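Local structure of HI1317 (Haemophilus influenzae, 1JOV) at residues L6-L9 against L13-V16; V23-H28 against T32-L37; I43-Q48 against Q52-L57; R94-S99 against A123-V128; L215-H218 against Q222-L225. The protein probably catalyses the interconversion of the alpha and beta anomers of glucose 6-phosphate, acting as a glucose-6-phosphate 1-epimerase of the aldose 1-epimerase family. All blocks are in the same frame, centred on the assembly; numbering follows the deposited sequence.

How the contacts relate
The contacts follow one another along the chain, each closing before the next opens. Contacts 1, 2 and 3 share one five-stranded antiparallel sheet, whose strands stand in chain order from 3-10 to 41-47. The centres of contacts 1 and 2 are about 9 Å apart, those of contacts 2 and 3 about 11 Å. Contact 4 joins the loop leading into edge strand 97-104 of an eight-stranded sheet to strand 121-129 of the same sheet, and touches contacts 1 and 2 through Leu98, Trp96 and Met127, where the two sheets meet. Contact 5, about 32 Å from contact 1 between centres, joins the eight-stranded sheet to the one bearing the predicted catalytic residues.

Contact 1 of 5, residues L6-L9 against L13-V16; sequences LKTL and LHLV
Leu6 and Lys7 together face Leu15, and Leu15 O is gripped by both backbone nitrogens. Leu6 N lies 2.7 Å from Leu15 O and Lys7 N lies 3.1 Å from the same oxygen; the second N-H arrives in the carbonyl plane on a lone pair, the first from slightly above that plane. The near-helical psi of Leu6 (-37°) is what brings two successive N-H groups onto one acceptor. Leu6 also packs with its side chain: CD1 touches Leu15 CD2 at 4.0 Å. The CG of Leu15 is trans to its own nitrogen (chi1 -176°), which sends the isobutyl group to meet Leu6 at a slant. Lys7 closes the pair with Leu15 through a short, straight bond, Leu15 N to Lys7 O at 2.6 Å with 175° at the hydrogen, while its ammonium end leads away from the neighbouring strand. Thr8 and His14 form the next, non-hydrogen-bonded pair, their side chains alongside each other on the opposite face; Thr8 CG2 is 3.7 Å from His14 CE1, a detail made doubtful by a second conformer of the histidine. At Leu9 the chain turns a corner. Its N bonds to Leu13 O at 3.0 Å, and its two methyls divide their contacts: CD1 is 4.0 Å from Leu15 CB, whereas CD2 is 4.2 Å from Leu13 CD2. Leu9 also packs on Leu98 and Tyr101 of strand 97-104. These pairings define a tight antiparallel beta hairpin at the edge of its sheet, interrupted by a classic beta bulge.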
# COMPACT_ATOMS: atom_id res chain seq x y z
N LEU A 6 -8.78 21.67 6.34
CA LEU A 6 -9.29 21.40 7.65
C LEU A 6 -8.40 21.88 8.73
O LEU A 6 -8.90 22.35 9.77
CB LEU A 6 -9.60 19.89 7.88
CG LEU A 6 -10.68 19.13 7.07
CD1 LEU A 6 -10.85 17.59 7.33
CD2 LEU A 6 -12.07 19.77 7.26
N LYS A 7 -7.09 21.77 8.52
CA LYS A 7 -6.15 22.16 9.55
C LYS A 7 -4.75 22.16 9.06
O LYS A 7 -4.39 21.40 8.18
CB LYS A 7 -6.26 21.18 10.78
CG LYS A 7 -5.69 21.71 12.05
CD LYS A 7 -6.73 22.83 12.52
CE LYS A 7 -7.08 22.61 13.96
NZ LYS A 7 -8.31 23.34 14.33
N THR A 8 -4.08 23.26 9.45
CA THR A 8 -2.69 23.58 9.15
C THR A 8 -1.96 23.07 10.39
O THR A 8 -1.92 23.79 11.39
CB THR A 8 -2.37 25.07 8.96
OG1 THR A 8 -3.16 25.59 7.89
CG2 THR A 8 -0.89 25.24 8.63
N LEU A 9 -1.39 21.88 10.34
CA LEU A 9 -0.65 21.39 11.50
C LEU A 9 0.71 22.09 11.58
O LEU A 9 1.08 22.62 12.66
CB LEU A 9 -0.50 19.85 11.52
CG LEU A 9 -1.77 19.01 11.60
CD1 LEU A 9 -2.53 19.06 10.25
CD2 LEU A 9 -1.34 17.59 11.93
N LEU A 13 2.61 20.48 6.65
CA LEU A 13 1.67 19.35 6.88
C LEU A 13 0.29 19.89 7.08
O LEU A 13 0.03 20.55 8.11
CB LEU A 13 2.06 18.60 8.13
CG LEU A 13 1.43 17.24 8.36
CD1 LEU A 13 1.64 16.30 7.22
CD2 LEU A 13 2.07 16.67 9.66
N HIS A 14 -0.63 19.58 6.17
CA HIS A 14 -1.96 20.06 6.28
C HIS A 14 -2.95 18.96 6.24
O HIS A 14 -2.70 17.92 5.64
CB HIS A 14 -2.35 21.04 5.14
CG HIS A 14 -1.41 22.19 4.96
ND1 HIS A 14 -1.73 23.49 5.30
CD2 HIS A 14 -0.16 22.23 4.45
CE1 HIS A 14 -0.70 24.28 5.03
NE2 HIS A 14 0.26 23.54 4.49
N LEU A 15 -4.10 19.21 6.82
CA LEU A 15 -5.21 18.24 6.77
C LEU A 15 -6.26 18.82 5.86
O LEU A 15 -6.73 19.92 6.11
CB LEU A 15 -5.76 17.97 8.17
CG LEU A 15 -6.84 16.89 8.16
CD1 LEU A 15 -6.12 15.52 7.76
CD2 LEU A 15 -7.57 16.67 9.43
N VAL A 16 -6.57 18.07 4.80
CA VAL A 16 -7.47 18.52 3.70
C VAL A 16 -8.51 17.47 3.46
O VAL A 16 -8.22 16.27 3.30
CB VAL A 16 -6.64 18.78 2.46
CG1 VAL A 16 -7.55 19.01 1.13
CG2 VAL A 16 -5.47 19.74 2.64

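Contact 2 of 5, residues V23-H28 against T32-L37; sequences VLHLKH and TAKISL
Leu24 pairs with Ile35 through two backbone bonds: Leu24 N to Ile35 O at 2.8 Å, and Ile35 N to Leu24 O at 2.9 Å. With its CG opposite the carbonyl carbon (chi1 -73°), Leu24 extends its side chain so that CD1 meets Leu37 CD2 at 4.2 Å, the two isobutyl groups lying aslant. Leu26 repeats the pattern two residues on. Its N bonds to Ala33 O at 2.9 Å, almost straight at 174°, and its CB rests 4.2 Å from Ala33 CB. This is the two-residue alternation of an antiparallel beta hairpin, here made by the third and fourth strands of a five-stranded sheet. Leu26, Ala33 and Ile35 share the face that packs against Phe129 and Met127 of strand 121-129. Val23 lies on the other face, in a non-hydrogen-bonded pair with Ser36. Its CG1 touches Lys34 CB at 3.9 Å, and its CA is 3.3 Å from Ile35 O in a CA-H...O contact. On that same face Lys34 sets its CE over one face of the His25 ring, in a CH-pi contact 4.0 Å from the centroid, while His25 NE2 is hydrogen-bonded to NE2 of His18.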
# COMPACT_ATOMS: atom_id res chain seq x y z
N VAL A 23 -7.55 13.89 4.59
CA VAL A 23 -6.28 13.46 4.04
C VAL A 23 -5.17 14.39 4.46
O VAL A 23 -5.23 15.61 4.25
CB VAL A 23 -6.35 13.36 2.48
CG1 VAL A 23 -5.00 12.94 1.89
CG2 VAL A 23 -7.45 12.41 2.07
N LEU A 24 -4.09 13.86 5.02
CA LEU A 24 -2.98 14.71 5.28
C LEU A 24 -2.19 14.93 4.04
O LEU A 24 -1.89 13.96 3.29
CB LEU A 24 -2.03 14.05 6.29
CG LEU A 24 -2.47 14.00 7.67
CD1 LEU A 24 -1.59 13.04 8.50
CD2 LEU A 24 -2.33 15.41 8.22
N HIS A 25 -1.78 16.19 3.83
CA HIS A 25 -0.87 16.54 2.76
C HIS A 25 0.50 16.97 3.33
O HIS A 25 0.59 17.91 4.10
CB HIS A 25 -1.38 17.74 1.95
CG HIS A 25 -2.66 17.50 1.15
ND1 HIS A 25 -2.95 18.17 -0.01
CD2 HIS A 25 -3.69 16.65 1.38
CE1 HIS A 25 -4.11 17.76 -0.50
NE2 HIS A 25 -4.58 16.84 0.34
N LEU A 26 1.58 16.29 2.94
CA LEU A 26 2.92 16.63 3.33
C LEU A 26 3.69 17.21 2.11
O LEU A 26 3.67 16.62 1.00
CB LEU A 26 3.57 15.32 3.66
CG LEU A 26 5.02 15.55 4.06
CD1 LEU A 26 5.18 16.38 5.33
CD2 LEU A 26 5.77 14.18 4.17
N LYS A 27 4.31 18.39 2.28
CA LYS A 27 5.20 18.97 1.25
C LYS A 27 6.48 19.41 1.93
O LYS A 27 6.46 20.35 2.74
CB LYS A 27 4.56 20.16 0.57
CG LYS A 27 3.48 19.71 -0.35
CD LYS A 27 2.88 20.91 -1.15
CE LYS A 27 1.71 20.47 -2.05
NZ LYS A 27 0.79 19.49 -1.36
N HIS A 28 7.55 18.70 1.62
CA HIS A 28 8.78 18.86 2.38
C HIS A 28 9.94 18.70 1.48
O HIS A 28 9.77 18.37 0.35
CB HIS A 28 8.81 17.74 3.42
CG HIS A 28 10.03 17.75 4.32
ND1 HIS A 28 10.01 18.37 5.53
CD2 HIS A 28 11.19 17.08 4.24
CE1 HIS A 28 11.16 18.14 6.16
NE2 HIS A 28 11.88 17.35 5.41
N THR A 32 6.70 14.86 -1.46
CA THR A 32 5.31 15.11 -1.06
C THR A 32 4.61 13.77 -0.79
O THR A 32 5.05 12.73 -1.28
CB THR A 32 4.55 15.76 -2.18
OG1 THR A 32 4.55 14.90 -3.34
CG2 THR A 32 5.28 17.04 -2.65
N ALA A 33 3.57 13.79 -0.01
CA ALA A 33 2.83 12.58 0.30
C ALA A 33 1.41 12.95 0.68
O ALA A 33 1.15 14.08 1.06
CB ALA A 33 3.50 11.82 1.43
N LYS A 34 0.47 12.03 0.57
CA LYS A 34 -0.86 12.22 1.01
C LYS A 34 -1.26 10.95 1.70
O LYS A 34 -1.01 9.81 1.21
CB LYS A 34 -1.78 12.49 -0.19
CG LYS A 34 -1.52 13.84 -0.91
CD LYS A 34 -2.59 14.05 -2.03
CE LYS A 34 -2.45 15.43 -2.76
NZ LYS A 34 -1.28 15.36 -3.69
N ILE A 35 -1.87 11.13 2.84
CA ILE A 35 -2.28 9.96 3.65
C ILE A 35 -3.74 10.11 4.07
O ILE A 35 -4.11 11.04 4.79
CB ILE A 35 -1.46 9.83 4.97
CG1 ILE A 35 0.05 9.82 4.62
CG2 ILE A 35 -1.91 8.51 5.74
CD1 ILE A 35 0.85 11.19 4.55
N SER A 36 -4.59 9.20 3.64
CA SER A 36 -5.97 9.29 4.05
C SER A 36 -6.06 8.83 5.54
O SER A 36 -5.56 7.75 5.93
CB SER A 36 -6.78 8.28 3.23
OG SER A 36 -7.96 7.91 3.91
N LEU A 37 -6.78 9.55 6.37
CA LEU A 37 -6.95 9.06 7.77
C LEU A 37 -7.88 7.81 7.82
O LEU A 37 -7.81 7.00 8.75
CB LEU A 37 -7.49 10.18 8.65
CG LEU A 37 -6.60 11.40 8.89
CD1 LEU A 37 -7.13 12.21 10.07
CD2 LEU A 37 -5.15 10.99 9.12

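Contact 3 of 5, residues I43-Q48 against Q52-L57; sequences ISWKPQ and QDVLWL. With TRS (2-amino-2-hydroxymethyl-propane-1,3-diol), chain C.
Asp53 turns its carboxylate toward Ser44 and Trp45, and there it forms an Asx turn: OD1 accepts the N-H of Leu55, two residues on, at 3.0 Å. The same OD1 takes Trp45 N at 2.8 Å. The two donors come from opposite faces of the carboxylate plane, Leu55 N 45° out of it and Trp45 N closer to it on the syn side, a pair of bonds that restrains rotation of the group. OD2 accepts Ser44 OG at 2.5 Å, again on the syn side but 35° above the plane. The CG of Asp53 stands trans to its backbone N (chi1 -161°), which brings both oxygens back to strand 41-47. Backbone pairing adds Val54 N to Trp45 O at 2.9 Å. Beyond this bond the side chains of Trp45 and Val54 lie alongside, pointing the same way, with Val54 CB 3.6 Å from Trp45 CE3. Pro47 crosses Val54 nearly at a right angle, its CD touching Val54 CG2 and sitting over the centre of one face of the Trp45 indole, 3.5 Å above the plane. The loop is thereby fastened to the outermost strand of the sheet, and Asp53 O accepts hydrogen bonds from Arg211 and Asn154. A Tris molecule, probably from the crystallisation liquor, accepts the N-H of Asp53, with O1 2.8 Å from Asp53 N. One water bridges Ile43 O and Asp53 OD2, donating to each.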
# COMPACT_ATOMS: atom_id res chain seq x y z
N ILE A 43 -1.78 7.38 0.09
CA ILE A 43 -2.21 7.35 -1.30
C ILE A 43 -1.38 8.02 -2.37
O ILE A 43 -1.68 7.86 -3.57
CB ILE A 43 -3.69 7.85 -1.34
CG1 ILE A 43 -3.82 9.20 -0.65
CG2 ILE A 43 -4.52 6.78 -0.62
CD1 ILE A 43 -5.16 9.92 -0.95
N SER A 44 -0.36 8.75 -1.93
CA SER A 44 0.55 9.40 -2.90
C SER A 44 1.92 9.56 -2.23
O SER A 44 2.00 9.85 -1.04
CB SER A 44 0.02 10.79 -3.22
OG SER A 44 0.94 11.56 -4.03
N TRP A 45 2.93 9.33 -3.00
CA TRP A 45 4.28 9.57 -2.47
C TRP A 45 5.19 9.93 -3.64
O TRP A 45 5.39 9.12 -4.53
CB TRP A 45 4.85 8.41 -1.59
CG TRP A 45 6.27 8.65 -1.26
CD1 TRP A 45 6.82 9.72 -0.60
CD2 TRP A 45 7.37 7.77 -1.58
NE1 TRP A 45 8.18 9.54 -0.46
CE2 TRP A 45 8.55 8.41 -1.15
CE3 TRP A 45 7.48 6.56 -2.26
CZ2 TRP A 45 9.79 7.81 -1.29
CZ3 TRP A 45 8.73 5.98 -2.43
CH2 TRP A 45 9.86 6.64 -1.98
N LYS A 46 5.70 11.15 -3.66
CA LYS A 46 6.56 11.53 -4.79
C LYS A 46 7.84 12.07 -4.15
O LYS A 46 7.89 13.20 -3.64
CB LYS A 46 5.85 12.55 -5.65
CG LYS A 46 6.42 12.73 -7.05
CD LYS A 46 5.49 13.71 -7.85
CE LYS A 46 6.08 14.10 -9.20
NZ LYS A 46 5.21 15.07 -9.95
N PRO A 47 8.84 11.22 -4.03
CA PRO A 47 10.11 11.68 -3.43
C PRO A 47 10.81 12.71 -4.38
O PRO A 47 10.53 12.85 -5.53
CB PRO A 47 10.96 10.45 -3.35
CG PRO A 47 10.22 9.40 -4.06
CD PRO A 47 8.82 9.81 -4.35
N GLN A 48 11.70 13.47 -3.80
CA GLN A 48 12.31 14.63 -4.51
C GLN A 48 12.90 14.16 -5.85
O GLN A 48 13.65 13.18 -5.93
CB GLN A 48 13.34 15.27 -3.62
CG GLN A 48 13.70 16.69 -3.95
CD GLN A 48 12.51 17.59 -3.94
OE1 GLN A 48 12.14 18.05 -5.00
NE2 GLN A 48 11.88 17.84 -2.74
N GLN A 52 7.26 11.06 -11.51
CA GLN A 52 5.90 10.58 -11.39
C GLN A 52 5.68 10.14 -9.94
O GLN A 52 6.60 9.67 -9.28
CB GLN A 52 5.69 9.41 -12.36
CG GLN A 52 5.80 9.74 -13.90
CD GLN A 52 7.22 9.62 -14.42
OE1 GLN A 52 8.07 9.11 -13.73
NE2 GLN A 52 7.47 10.07 -15.66
N ASP A 53 4.45 10.20 -9.50
CA ASP A 53 4.13 9.65 -8.21
C ASP A 53 4.59 8.17 -8.16
O ASP A 53 4.48 7.45 -9.16
CB ASP A 53 2.61 9.73 -7.97
CG ASP A 53 2.10 9.63 -6.53
OD1 ASP A 53 2.73 8.89 -5.75
OD2 ASP A 53 1.09 10.29 -6.19
N VAL A 54 5.09 7.71 -7.03
CA VAL A 54 5.44 6.30 -6.86
C VAL A 54 4.22 5.41 -6.72
O VAL A 54 4.26 4.20 -7.12
CB VAL A 54 6.40 6.07 -5.68
CG1 VAL A 54 6.62 4.62 -5.45
CG2 VAL A 54 7.73 6.74 -5.99
N LEU A 55 3.12 5.95 -6.15
CA LEU A 55 1.95 5.13 -5.92
C LEU A 55 0.81 5.46 -6.90
O LEU A 55 0.68 6.61 -7.39
CB LEU A 55 1.45 5.41 -4.51
CG LEU A 55 2.46 4.99 -3.44
CD1 LEU A 55 1.91 5.41 -2.11
CD2 LEU A 55 2.66 3.48 -3.42
N TRP A 56 -0.01 4.48 -7.15
CA TRP A 56 -1.15 4.74 -8.02
C TRP A 56 -2.42 4.89 -7.23
O TRP A 56 -2.68 4.16 -6.22
CB TRP A 56 -1.26 3.56 -9.01
CG TRP A 56 -2.45 3.56 -9.91
CD1 TRP A 56 -2.47 4.04 -11.25
CD2 TRP A 56 -3.70 2.90 -9.71
NE1 TRP A 56 -3.71 3.84 -11.79
CE2 TRP A 56 -4.48 3.13 -10.90
CE3 TRP A 56 -4.28 2.25 -8.65
CZ2 TRP A 56 -5.79 2.67 -11.01
CZ3 TRP A 56 -5.60 1.81 -8.73
CH2 TRP A 56 -6.33 1.99 -9.94
N LEU A 57 -3.25 5.82 -7.68
CA LEU A 57 -4.55 6.09 -7.06
C LEU A 57 -5.56 6.12 -8.22
O LEU A 57 -5.29 6.82 -9.20
CB LEU A 57 -4.62 7.43 -6.35
CG LEU A 57 -5.94 7.83 -5.76
CD1 LEU A 57 -6.37 6.81 -4.65
CD2 LEU A 57 -5.75 9.22 -5.13
C TRS C . 1.59 13.29 -10.62
C1 TRS C . 1.29 11.83 -10.82
C2 TRS C . 3.10 13.42 -10.66
C3 TRS C . 1.08 13.80 -9.27
N TRS C . 0.98 14.07 -11.71
O1 TRS C . 2.55 11.32 -11.17
O2 TRS C . 3.57 13.74 -11.96
O3 TRS C . 2.16 14.25 -8.49
O HOH W 1 -1.52 9.23 -5.94

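Contact 4 of 5, residues R94-S99 against A123-V128; sequences RLWQLS and AKVSMV
Trp96, whose indole meets Ala123 and Val125, has its backbone N in a probable hydrogen bond to Leu37 O, which ties it to the turn that follows strand 31-36. The indole has a polar anchor of its own, since NE1 is hydrogen-bonded to Ala91 O. The backbone bond and the NE1 bond together restrain the indole, whose benzo side meets strand 121-129. With chi1 at -62° CG stands beside the backbone N, and the ring reaches Ala123 and Val125, whose side chains point to meet it. The contact is purely apolar. Trp96 CZ3 approaches Val125 CG2 at 3.6 Å, and Trp96 CH2 reaches Ala123 CB at 3.9 Å; both methyls meet the ring obliquely. Between them the backbone takes part, Lys124 C lying 3.7 Å from Trp96 CZ3 at the ring edge and close to its plane. The tryptophan and Val125 side chains cross at about a right angle, and CG2 is the valine methyl that touches CZ3 and CH2 of Trp96. The two backbones stay well apart, with CA atoms of Trp96 and Lys124 8.9 Å from each other. Phe137 of strand 133-139 packs on Trp96, Ala123 and Val125 alike and joins the cluster. The buried Trp96, from the loop leading into edge strand 97-104, thus packs on strand 121-129 of the eight-stranded antiparallel sheet, part of the apolar core of the beta-sandwich of the galactose mutarotase-like fold.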
# COMPACT_ATOMS: atom_id res chain seq x y z
N ARG A 94 -12.05 2.13 8.39
CA ARG A 94 -12.22 2.75 9.68
C ARG A 94 -11.23 3.96 9.80
O ARG A 94 -10.25 3.98 9.10
CB ARG A 94 -11.91 1.79 10.81
CG ARG A 94 -12.93 0.63 10.90
CD ARG A 94 -12.47 -0.67 11.71
NE ARG A 94 -12.05 -0.36 13.07
CZ ARG A 94 -11.36 -1.19 13.85
NH1 ARG A 94 -10.99 -2.40 13.40
NH2 ARG A 94 -11.03 -0.79 15.10
N LEU A 95 -11.64 5.00 10.48
CA LEU A 95 -10.83 6.20 10.63
C LEU A 95 -9.76 5.87 11.67
O LEU A 95 -10.06 5.40 12.78
CB LEU A 95 -11.63 7.37 11.29
CG LEU A 95 -12.38 8.03 10.17
CD1 LEU A 95 -13.52 8.92 10.76
CD2 LEU A 95 -11.41 8.84 9.42
N TRP A 96 -8.54 6.18 11.31
CA TRP A 96 -7.42 6.18 12.27
C TRP A 96 -7.11 7.62 12.75
O TRP A 96 -7.50 8.60 12.05
CB TRP A 96 -6.21 5.60 11.58
CG TRP A 96 -6.34 4.17 11.11
CD1 TRP A 96 -7.34 3.55 10.30
CD2 TRP A 96 -5.33 3.15 11.31
NE1 TRP A 96 -7.00 2.24 10.10
CE2 TRP A 96 -5.77 1.98 10.72
CE3 TRP A 96 -4.12 3.13 12.01
CZ2 TRP A 96 -5.02 0.82 10.66
CZ3 TRP A 96 -3.34 1.95 12.03
CH2 TRP A 96 -3.83 0.77 11.39
N GLN A 97 -6.32 7.74 13.80
CA GLN A 97 -5.91 9.04 14.28
C GLN A 97 -4.41 9.24 14.04
O GLN A 97 -3.64 8.32 14.11
CB GLN A 97 -6.18 9.16 15.77
CG GLN A 97 -7.69 9.36 16.10
CD GLN A 97 -8.50 8.12 15.82
OE1 GLN A 97 -9.59 8.18 15.15
NE2 GLN A 97 -8.02 6.98 16.29
N LEU A 98 -4.01 10.50 13.76
CA LEU A 98 -2.58 10.85 13.64
C LEU A 98 -2.12 11.07 15.09
O LEU A 98 -2.58 12.01 15.79
CB LEU A 98 -2.46 12.14 12.88
CG LEU A 98 -1.03 12.70 12.80
CD1 LEU A 98 -0.13 11.88 11.89
CD2 LEU A 98 -1.10 14.15 12.27
N SER A 99 -1.29 10.15 15.61
CA SER A 99 -0.90 10.23 17.01
C SER A 99 0.46 10.89 17.20
O SER A 99 0.84 11.28 18.30
CB SER A 99 -0.88 8.80 17.53
OG SER A 99 -0.17 7.99 16.69
N ALA A 123 -4.10 -1.24 16.56
CA ALA A 123 -3.02 -1.36 15.56
C ALA A 123 -2.37 0.01 15.42
O ALA A 123 -2.92 1.08 15.80
CB ALA A 123 -3.54 -1.88 14.18
N LYS A 124 -1.19 -0.02 14.85
CA LYS A 124 -0.44 1.20 14.63
C LYS A 124 0.12 1.22 13.19
O LYS A 124 0.37 0.16 12.64
CB LYS A 124 0.67 1.31 15.66
CG LYS A 124 1.49 2.60 15.63
CD LYS A 124 2.32 2.76 16.88
CE LYS A 124 3.33 1.62 17.05
NZ LYS A 124 4.30 1.90 18.15
N VAL A 125 0.32 2.36 12.59
CA VAL A 125 1.07 2.42 11.33
C VAL A 125 2.05 3.55 11.46
O VAL A 125 1.69 4.66 11.87
CB VAL A 125 0.19 2.68 10.09
CG1 VAL A 125 1.04 3.10 8.91
CG2 VAL A 125 -0.64 1.45 9.74
N SER A 126 3.31 3.29 11.09
CA SER A 126 4.24 4.40 11.03
C SER A 126 4.71 4.57 9.59
O SER A 126 4.87 3.62 8.85
CB SER A 126 5.55 4.19 11.87
OG SER A 126 6.26 3.05 11.44
N MET A 127 5.03 5.80 9.23
CA MET A 127 5.54 6.07 7.91
C MET A 127 6.73 7.01 8.05
O MET A 127 6.59 8.02 8.69
CB MET A 127 4.48 6.76 7.02
CG MET A 127 3.19 5.88 6.92
SD MET A 127 1.98 6.80 5.88
CE MET A 127 0.54 5.70 6.09
N VAL A 128 7.89 6.66 7.48
CA VAL A 128 9.09 7.44 7.57
C VAL A 128 9.49 7.83 6.13
O VAL A 128 9.74 6.97 5.30
CB VAL A 128 10.26 6.69 8.28
CG1 VAL A 128 11.47 7.60 8.41
CG2 VAL A 128 9.82 6.17 9.63

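Contact 5 of 5, residues L215-H218 against Q222-L225; sequences LHHH and QFVL
The backbones of His217 and Phe223 run 9.3 Å apart between CA atoms, the separation of strands in different sheets whose side chains bridge the gap. His217 comes from strand 211-218 and Phe223 from strand 222-227, and the two side chains approach from opposite directions. A chi1 near -60° in each residue, -51° in the histidine and -68° in the phenylalanine, points the two rings at each other across the gap. The phenyl approaches the imidazole with its CE1 leading, and the ring centroids of His217 and Phe223 are 4.1 Å apart. The planes stand at 48°, an oblique meeting. The closest approach, at CE1 of Phe223 and CG of His217, is shorter than carbon atoms allow, so the exact overlap, with the centroid distance and tilt, is doubtful; what can be said is that the two rings meet. The imidazole is fixed from two sides: ND1 is hydrogen-bonded to Thr249 OG1 and NE2 to Asn202 OD1. These bonds restrain the rotation of the ring and satisfy both nitrogens in a buried place. Thr249 directly follows Glu248, a predicted active-site residue, and the side chain of Phe223 lies about 6 Å from that of Glu248. The pair thus belongs to the buried interface of two antiparallel sheets in the mutarotase-like beta-sandwich, close to that predicted active-site residue.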
# COMPACT_ATOMS: atom_id res chain seq x y z
N LEU A 215 12.19 -2.65 -3.57
CA LEU A 215 11.41 -2.93 -2.33
C LEU A 215 12.21 -3.75 -1.36
O LEU A 215 12.73 -4.82 -1.73
CB LEU A 215 10.09 -3.65 -2.61
CG LEU A 215 9.23 -2.93 -3.59
CD1 LEU A 215 8.07 -3.65 -4.01
CD2 LEU A 215 8.97 -1.47 -3.08
N HIS A 216 12.35 -3.25 -0.12
CA HIS A 216 12.99 -4.02 0.95
C HIS A 216 11.92 -4.34 2.01
O HIS A 216 11.57 -3.44 2.80
CB HIS A 216 14.13 -3.23 1.56
CG HIS A 216 15.11 -4.07 2.34
ND1 HIS A 216 16.39 -3.65 2.63
CD2 HIS A 216 15.00 -5.32 2.87
CE1 HIS A 216 17.02 -4.59 3.31
NE2 HIS A 216 16.20 -5.61 3.47
N HIS A 217 11.38 -5.57 1.99
CA HIS A 217 10.31 -5.96 2.92
C HIS A 217 10.91 -6.41 4.28
O HIS A 217 12.07 -6.79 4.33
CB HIS A 217 9.47 -7.07 2.34
CG HIS A 217 8.97 -6.79 0.96
ND1 HIS A 217 7.70 -6.28 0.71
CD2 HIS A 217 9.58 -6.90 -0.25
CE1 HIS A 217 7.55 -6.14 -0.59
NE2 HIS A 217 8.68 -6.52 -1.21
N HIS A 218 10.14 -6.35 5.36
CA HIS A 218 10.60 -6.92 6.65
C HIS A 218 9.48 -7.75 7.26
O HIS A 218 8.34 -7.33 7.28
CB HIS A 218 11.02 -5.86 7.65
CG HIS A 218 12.07 -4.97 7.01
ND1 HIS A 218 13.41 -5.26 7.04
CD2 HIS A 218 11.94 -3.78 6.35
CE1 HIS A 218 14.08 -4.29 6.42
NE2 HIS A 218 13.21 -3.38 6.00
N GLN A 222 4.55 -13.82 2.87
CA GLN A 222 3.97 -13.99 1.54
C GLN A 222 4.14 -12.69 0.76
O GLN A 222 4.16 -11.60 1.37
CB GLN A 222 2.49 -14.33 1.49
CG GLN A 222 2.21 -15.84 1.66
CD GLN A 222 2.70 -16.36 3.00
OE1 GLN A 222 3.40 -17.38 3.11
NE2 GLN A 222 2.33 -15.66 4.02
N PHE A 223 4.24 -12.76 -0.54
CA PHE A 223 4.25 -11.58 -1.41
C PHE A 223 3.18 -11.83 -2.45
O PHE A 223 3.24 -12.84 -3.14
CB PHE A 223 5.59 -11.32 -2.15
CG PHE A 223 6.75 -10.92 -1.31
CD1 PHE A 223 6.62 -9.85 -0.41
CD2 PHE A 223 7.99 -11.56 -1.44
CE1 PHE A 223 7.67 -9.47 0.39
CE2 PHE A 223 9.05 -11.19 -0.64
CZ PHE A 223 8.88 -10.16 0.26
N VAL A 224 2.20 -10.94 -2.57
CA VAL A 224 1.11 -11.15 -3.50
C VAL A 224 1.33 -10.25 -4.75
O VAL A 224 1.53 -9.01 -4.65
CB VAL A 224 -0.24 -10.82 -2.81
CG1 VAL A 224 -1.45 -10.95 -3.75
CG2 VAL A 224 -0.49 -11.71 -1.57
N LEU A 225 1.34 -10.84 -5.94
CA LEU A 225 1.56 -10.03 -7.13
C LEU A 225 0.23 -10.02 -7.81
O LEU A 225 -0.33 -11.09 -8.04
CB LEU A 225 2.61 -10.69 -8.02
CG LEU A 225 2.98 -9.93 -9.30
CD1 LEU A 225 3.65 -8.61 -9.01
CD2 LEU A 225 3.93 -10.87 -10.10